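Local atomic coordinates of putative oxidoreductase (Jannaschia sp., PDB entry 3C24), a protein that is probably an oxidoreductase that binds a nicotinamide dinucleotide cofactor in a Rossmann-type domain and acts on a substrate not yet established. Residues Arg29-His32 and Asp33-His36; Ala84-Ile87 and Val88-Arg92. All blocks are in the same frame, centred on the assembly; numbering follows the deposited sequence.

Contact 1. Residues Arg29-His32 and Asp33-His36; sequences RKIH and DSAH
Ser34 turns back on Ile31 at the C-terminal end of a helix and grips its carbonyl oxygen with two donors. Ser34 OG gives its proton to Ile31 O at 2.8 Å, in the carbonyl plane and on a lone pair. Ser34 N reaches Ile31 O at 2.9 Å from above that plane, well away from the lone-pair direction. The hydroxyl also accepts from His36 N, at 3.0 Å to Ser34 OG, which makes an ST turn. OG stands between the backbone N and the carbonyl carbon (chi1 81°), a position from which it serves both Ile31 O and His36 N. Without the hydroxyl, as with an alanine here, the His36 N-H would probably lose this acceptor and Ile31 O one of its two donors, freeing the turn to shift. A helical backbone bond runs from Asp33 N to Arg29 O, 2.9 Å.

The polar side chains meet more loosely. The carboxylate of Asp33 lies alongside the Arg29 chain, and Asp33 OD2 approaches Arg29 CG at 3.7 Å. The opposite charges of these two come near without touching, with Arg29 NE 4.8 Å from Asp33 OD2. One water ties His32 to Asp33. It lies in the ring plane at the edge, 2.7 Å from His32 ND1, and donates to Asp33 OD1.

Apolar contact is slight: Ile31 CG2 comes to 4.3 Å from His36 CB. Both rest against helix 160-172, Ile31 on Thr171 and Met172, His36 on Ile168. His36 NE2 hydrogen-bonds to Asp167 and ND1 to the backbone N of Lys12, while Lys30 NZ is held by the carbonyls of Gly144 and Ser174. The turn follows helix 22-33 and leads into strand 37-41, where Leu38 touches Ile31 and His32.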
ATOM      1  N   ARG A  29      -1.365  13.708  26.518  1.00 15.50           N
ATOM      2  CA  ARG A  29      -2.446  12.935  27.154  1.00 14.90           C
ATOM      3  C   ARG A  29      -1.905  11.559  27.591  1.00 17.31           C
ATOM      4  O   ARG A  29      -2.164  11.098  28.695  1.00 16.34           O
ATOM      5  CB  ARG A  29      -3.665  12.764  26.255  1.00 16.09           C
ATOM      6  CG  ARG A  29      -4.652  11.703  26.751  1.00 24.81           C
ATOM      7  CD  ARG A  29      -5.885  11.647  25.836  1.00 32.82           C
ATOM      8  NE  ARG A  29      -6.925  12.474  26.386  1.00 33.71           N
ATOM      9  CZ  ARG A  29      -7.844  13.129  25.686  1.00 44.56           C
ATOM     10  NH1 ARG A  29      -7.844  13.090  24.366  1.00 42.58           N
ATOM     11  NH2 ARG A  29      -8.748  13.859  26.325  1.00 41.81           N
ATOM     12  N   LYS A  30      -1.116  10.941  26.727  1.00 18.66           N
ATOM     13  CA  LYS A  30      -0.547   9.631  27.071  1.00 17.73           C
ATOM     14  C   LYS A  30       0.309   9.708  28.321  1.00 15.71           C
ATOM     15  O   LYS A  30       0.228   8.846  29.214  1.00 17.21           O
ATOM     16  CB  LYS A  30       0.301   9.054  25.922  1.00 18.52           C
ATOM     17  CG  LYS A  30      -0.458   8.669  24.654  1.00 21.79           C
ATOM     18  CD  LYS A  30      -1.180   7.375  24.803  1.00 19.28           C
ATOM     19  CE  LYS A  30      -1.831   6.890  23.470  1.00 21.66           C
ATOM     20  NZ  LYS A  30      -2.453   5.513  23.528  1.00 18.05           N
ATOM     21  N   ILE A  31       1.151  10.733  28.404  1.00 15.87           N
ATOM     22  CA  ILE A  31       2.012  10.896  29.586  1.00 13.73           C
ATOM     23  C   ILE A  31       1.172  11.221  30.809  1.00 15.69           C
ATOM     24  O   ILE A  31       1.373  10.639  31.896  1.00 17.29           O
ATOM     25  CB  ILE A  31       3.106  11.979  29.370  1.00 18.14           C
ATOM     26  CG1 ILE A  31       4.084  11.492  28.299  1.00 16.20           C
ATOM     27  CG2 ILE A  31       3.894  12.315  30.637  1.00 15.09           C
ATOM     28  CD1 ILE A  31       4.826  10.124  28.587  1.00 17.83           C
ATOM     29  N   HIS A  32       0.211  12.115  30.632  1.00 16.18           N
ATOM     30  CA  HIS A  32      -0.682  12.461  31.747  1.00 17.37           C
ATOM     31  C   HIS A  32      -1.336  11.246  32.368  1.00 20.21           C
ATOM     32  O   HIS A  32      -1.465  11.141  33.594  1.00 19.39           O
ATOM     33  CB  HIS A  32      -1.790  13.370  31.218  1.00 15.78           C
ATOM     34  CG  HIS A  32      -2.612  13.986  32.295  1.00 17.72           C
ATOM     35  ND1 HIS A  32      -3.985  13.953  32.290  1.00 24.56           N
ATOM     36  CD2 HIS A  32      -2.246  14.667  33.403  1.00 19.46           C
ATOM     37  CE1 HIS A  32      -4.435  14.592  33.358  1.00 20.27           C
ATOM     38  NE2 HIS A  32      -3.400  15.023  34.061  1.00 21.36           N
ATOM     39  N   ASP A  33      -1.778  10.340  31.510  1.00 20.76           N
ATOM     40  CA  ASP A  33      -2.519   9.156  31.951  1.00 19.40           C
ATOM     41  C   ASP A  33      -1.598   8.080  32.482  1.00 21.68           C
ATOM     42  O   ASP A  33      -2.065   7.104  33.095  1.00 25.21           O
ATOM     43  CB  ASP A  33      -3.346   8.556  30.836  1.00 19.75           C
ATOM     44  CG  ASP A  33      -4.504   9.426  30.435  1.00 22.25           C
ATOM     45  OD1 ASP A  33      -4.825  10.371  31.179  1.00 25.00           O
ATOM     46  OD2 ASP A  33      -5.115   9.143  29.394  1.00 25.82           O
ATOM     47  N   SER A  34      -0.303   8.236  32.232  1.00 18.58           N
ATOM     48  CA  SER A  34       0.690   7.236  32.687  1.00 21.38           C
ATOM     49  C   SER A  34       1.165   7.511  34.107  1.00 21.58           C
ATOM     50  O   SER A  34       0.742   8.482  34.756  1.00 20.62           O
ATOM     51  CB  SER A  34       1.917   7.218  31.787  1.00 18.14           C
ATOM     52  OG  SER A  34       2.818   8.274  32.108  1.00 19.93           O
ATOM     53  N   ALA A  35       2.092   6.667  34.564  1.00 24.32           N
ATOM     54  CA  ALA A  35       2.695   6.773  35.924  1.00 23.14           C
ATOM     55  C   ALA A  35       3.796   7.831  35.951  1.00 22.77           C
ATOM     56  O   ALA A  35       4.204   8.311  36.981  1.00 22.03           O
ATOM     57  CB  ALA A  35       3.260   5.445  36.384  1.00 24.09           C
ATOM     58  N   HIS A  36       4.212   8.261  34.762  1.00 17.83           N
ATOM     59  CA  HIS A  36       5.190   9.335  34.683  1.00 19.44           C
ATOM     60  C   HIS A  36       4.574  10.665  35.075  1.00 21.93           C
ATOM     61  O   HIS A  36       3.362  10.842  34.976  1.00 22.90           O
ATOM     62  CB  HIS A  36       5.765   9.419  33.270  1.00 20.49           C
ATOM     63  CG  HIS A  36       6.622   8.257  32.926  1.00 18.35           C
ATOM     64  ND1 HIS A  36       7.752   7.953  33.654  1.00 18.39           N
ATOM     65  CD2 HIS A  36       6.530   7.308  31.957  1.00 18.92           C
ATOM     66  CE1 HIS A  36       8.308   6.859  33.160  1.00 26.30           C
ATOM     67  NE2 HIS A  36       7.596   6.454  32.125  1.00 22.17           N
TER
HETATM   68  O   HOH W   1      -5.363  12.871  30.235  1.00 26.42           O

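Contact 2. Residues Ala84-Ile87 and Val88-Arg92; sequences AEDI and VPRVR
Ala84, Ile87, Val88 and Val91 form the tightly packed side of this helix end. Val88 N bonds to Ala84 O at 2.8 Å, and Ala84 CB rests 4.1 Å from Val88 CG2. Val88 CG1 lies anti to the backbone N (chi1 165°), which puts CG2 against Ala84 O and CB. Ile87 O then takes Arg90 N at 2.8 Å, the donor lying above the carbonyl plane. A weak bond from Val91 N to Ile87 O adds little. The side chains of Ile87 and Val91 cross at about a right angle, with Ile87 CG1 3.9 Å from Val91 CG1.

The exposed side is looser. Pro89 has no N-H to give, and Pro89 CD packs 3.3 Å from Glu85 O. Arg90 CD lies 3.3 Å from Asp86 O, and the bend at chi3 (70°) carries the guanidinium on beside Asp86. Asp86 OD1 sits at the edge of the guanidinium, near its plane, but its salt bridge to Arg90 NH1 is long, 4.0 Å. The other terminal nitrogen, NH2, forms a salt bridge with Asp62, its stronger partner.

Neighbouring loops cover the apolar side: Ala84 touches Pro111, Ile87 touches Trp64 and Val91 touches Ile116. Arg113 bonds to the carbonyls of Val88 and Val91. Residues 88-92 thus carry the chain from helix 77-87 toward strand 96-99.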
ATOM      1  N   ALA A  84      16.131  23.789  20.375  1.00 16.47           N
ATOM      2  CA  ALA A  84      17.205  23.071  21.109  1.00 16.69           C
ATOM      3  C   ALA A  84      18.296  24.024  21.550  1.00 19.03           C
ATOM      4  O   ALA A  84      18.913  23.854  22.602  1.00 19.18           O
ATOM      5  CB  ALA A  84      17.787  21.992  20.238  1.00 17.34           C
ATOM      6  N   GLU A  85      18.574  25.020  20.726  1.00 19.86           N
ATOM      7  CA  GLU A  85      19.609  26.007  21.081  1.00 19.92           C
ATOM      8  C   GLU A  85      19.204  26.774  22.311  1.00 20.37           C
ATOM      9  O   GLU A  85      20.037  27.222  23.081  1.00 21.13           O
ATOM     10  CB  GLU A  85      19.908  26.960  19.926  1.00 18.89           C
ATOM     11  CG  GLU A  85      20.747  26.218  18.854  1.00 19.27           C
ATOM     12  CD  GLU A  85      20.887  26.946  17.512  1.00 32.29           C
ATOM     13  OE1 GLU A  85      20.258  28.000  17.327  1.00 30.97           O
ATOM     14  OE2 GLU A  85      21.658  26.458  16.643  1.00 28.23           O
ATOM     15  N   ASP A  86      17.903  26.920  22.464  1.00 21.24           N
ATOM     16  CA  ASP A  86      17.365  27.639  23.600  1.00 23.92           C
ATOM     17  C   ASP A  86      17.379  26.782  24.866  1.00 23.14           C
ATOM     18  O   ASP A  86      17.901  27.195  25.915  1.00 25.95           O
ATOM     19  CB  ASP A  86      15.931  28.041  23.322  1.00 24.91           C
ATOM     20  CG  ASP A  86      15.284  28.741  24.513  1.00 41.84           C
ATOM     21  OD1 ASP A  86      15.817  28.639  25.643  1.00 53.33           O
ATOM     22  OD2 ASP A  86      14.234  29.384  24.317  1.00 61.35           O
ATOM     23  N   ILE A  87      16.905  25.549  24.732  1.00 21.71           N
ATOM     24  CA  ILE A  87      16.692  24.673  25.910  1.00 20.04           C
ATOM     25  C   ILE A  87      17.886  23.826  26.317  1.00 17.82           C
ATOM     26  O   ILE A  87      18.163  23.668  27.506  1.00 16.21           O
ATOM     27  CB  ILE A  87      15.405  23.755  25.768  1.00 20.51           C
ATOM     28  CG1 ILE A  87      15.006  23.196  27.145  1.00 24.05           C
ATOM     29  CG2 ILE A  87      15.565  22.594  24.766  1.00 23.05           C
ATOM     30  CD1 ILE A  87      14.622  24.242  28.197  1.00 23.52           C
ATOM     31  N   VAL A  88      18.600  23.263  25.355  1.00 17.03           N
ATOM     32  CA  VAL A  88      19.719  22.373  25.700  1.00 17.06           C
ATOM     33  C   VAL A  88      20.699  22.965  26.716  1.00 18.89           C
ATOM     34  O   VAL A  88      21.123  22.265  27.634  1.00 16.47           O
ATOM     35  CB  VAL A  88      20.434  21.782  24.432  1.00 18.82           C
ATOM     36  CG1 VAL A  88      21.839  21.148  24.758  1.00 19.44           C
ATOM     37  CG2 VAL A  88      19.518  20.776  23.750  1.00 18.82           C
ATOM     38  N   PRO A  89      21.104  24.244  26.558  1.00 17.58           N
ATOM     39  CA  PRO A  89      22.069  24.766  27.550  1.00 18.31           C
ATOM     40  C   PRO A  89      21.505  25.004  28.943  1.00 17.69           C
ATOM     41  O   PRO A  89      22.280  25.246  29.913  1.00 16.74           O
ATOM     42  CB  PRO A  89      22.478  26.113  26.963  1.00 19.83           C
ATOM     43  CG  PRO A  89      22.170  26.023  25.505  1.00 20.79           C
ATOM     44  CD  PRO A  89      20.994  25.121  25.375  1.00 19.32           C
ATOM     45  N   ARG A  90      20.183  24.920  29.050  1.00 14.83           N
ATOM     46  CA  ARG A  90      19.479  25.228  30.308  1.00 14.51           C
ATOM     47  C   ARG A  90      19.163  24.043  31.208  1.00 13.95           C
ATOM     48  O   ARG A  90      18.897  24.196  32.391  1.00 16.55           O
ATOM     49  CB  ARG A  90      18.160  25.998  30.015  1.00 16.07           C
ATOM     50  CG  ARG A  90      18.305  27.259  29.173  1.00 22.23           C
ATOM     51  CD  ARG A  90      16.908  27.932  28.943  1.00 23.17           C
ATOM     52  NE  ARG A  90      16.405  28.509  30.189  1.00 29.44           N
ATOM     53  CZ  ARG A  90      15.212  29.081  30.347  1.00 29.92           C
ATOM     54  NH1 ARG A  90      14.378  29.162  29.332  1.00 32.66           N
ATOM     55  NH2 ARG A  90      14.867  29.579  31.517  1.00 34.50           N
ATOM     56  N   VAL A  91      19.173  22.846  30.623  1.00 16.18           N
ATOM     57  CA  VAL A  91      18.802  21.648  31.379  1.00 14.58           C
ATOM     58  C   VAL A  91      19.930  21.152  32.292  1.00 13.39           C
ATOM     59  O   VAL A  91      21.086  21.476  32.071  1.00 15.19           O
ATOM     60  CB  VAL A  91      18.296  20.522  30.464  1.00 15.32           C
ATOM     61  CG1 VAL A  91      17.032  21.000  29.673  1.00 13.13           C
ATOM     62  CG2 VAL A  91      19.437  20.018  29.509  1.00 16.32           C
ATOM     63  N   ARG A  92      19.575  20.391  33.324  1.00 14.52           N
ATOM     64  CA  ARG A  92      20.571  19.850  34.240  1.00 11.52           C
ATOM     65  C   ARG A  92      21.390  18.758  33.539  1.00 15.01           C
ATOM     66  O   ARG A  92      20.901  18.090  32.593  1.00 15.29           O
ATOM     67  CB  ARG A  92      19.908  19.232  35.478  1.00 15.72           C
ATOM     68  CG  ARG A  92      19.130  20.210  36.349  1.00 21.54           C
ATOM     69  CD  ARG A  92      18.331  19.383  37.390  1.00 28.29           C
ATOM     70  NE  ARG A  92      17.318  18.493  36.780  1.00 28.71           N
ATOM     71  CZ  ARG A  92      16.623  17.582  37.454  1.00 38.83           C
ATOM     72  NH1 ARG A  92      16.834  17.396  38.746  1.00 37.58           N
ATOM     73  NH2 ARG A  92      15.734  16.828  36.837  1.00 32.75           N
TER

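Contact 1 comes first along the chain and closes before contact 2 opens. Their centres are about 24 Å apart, and their nearest atoms, about 12 Å apart, do not touch. Each lies where a helix gives way to the loop before a strand: 22-33 before 37-41, and 77-87 before 96-99. Both strands belong to one mixed sheet and run parallel to each other. Strand 37-41 is an edge strand of the sheet within this chain, while 96-99 lies inside, with 13-17 and 70-73 between them. Both contacts belong to the probable cofactor-binding Rossmann-type domain. They are two separate helix-to-strand connections of that domain, joined through its sheet.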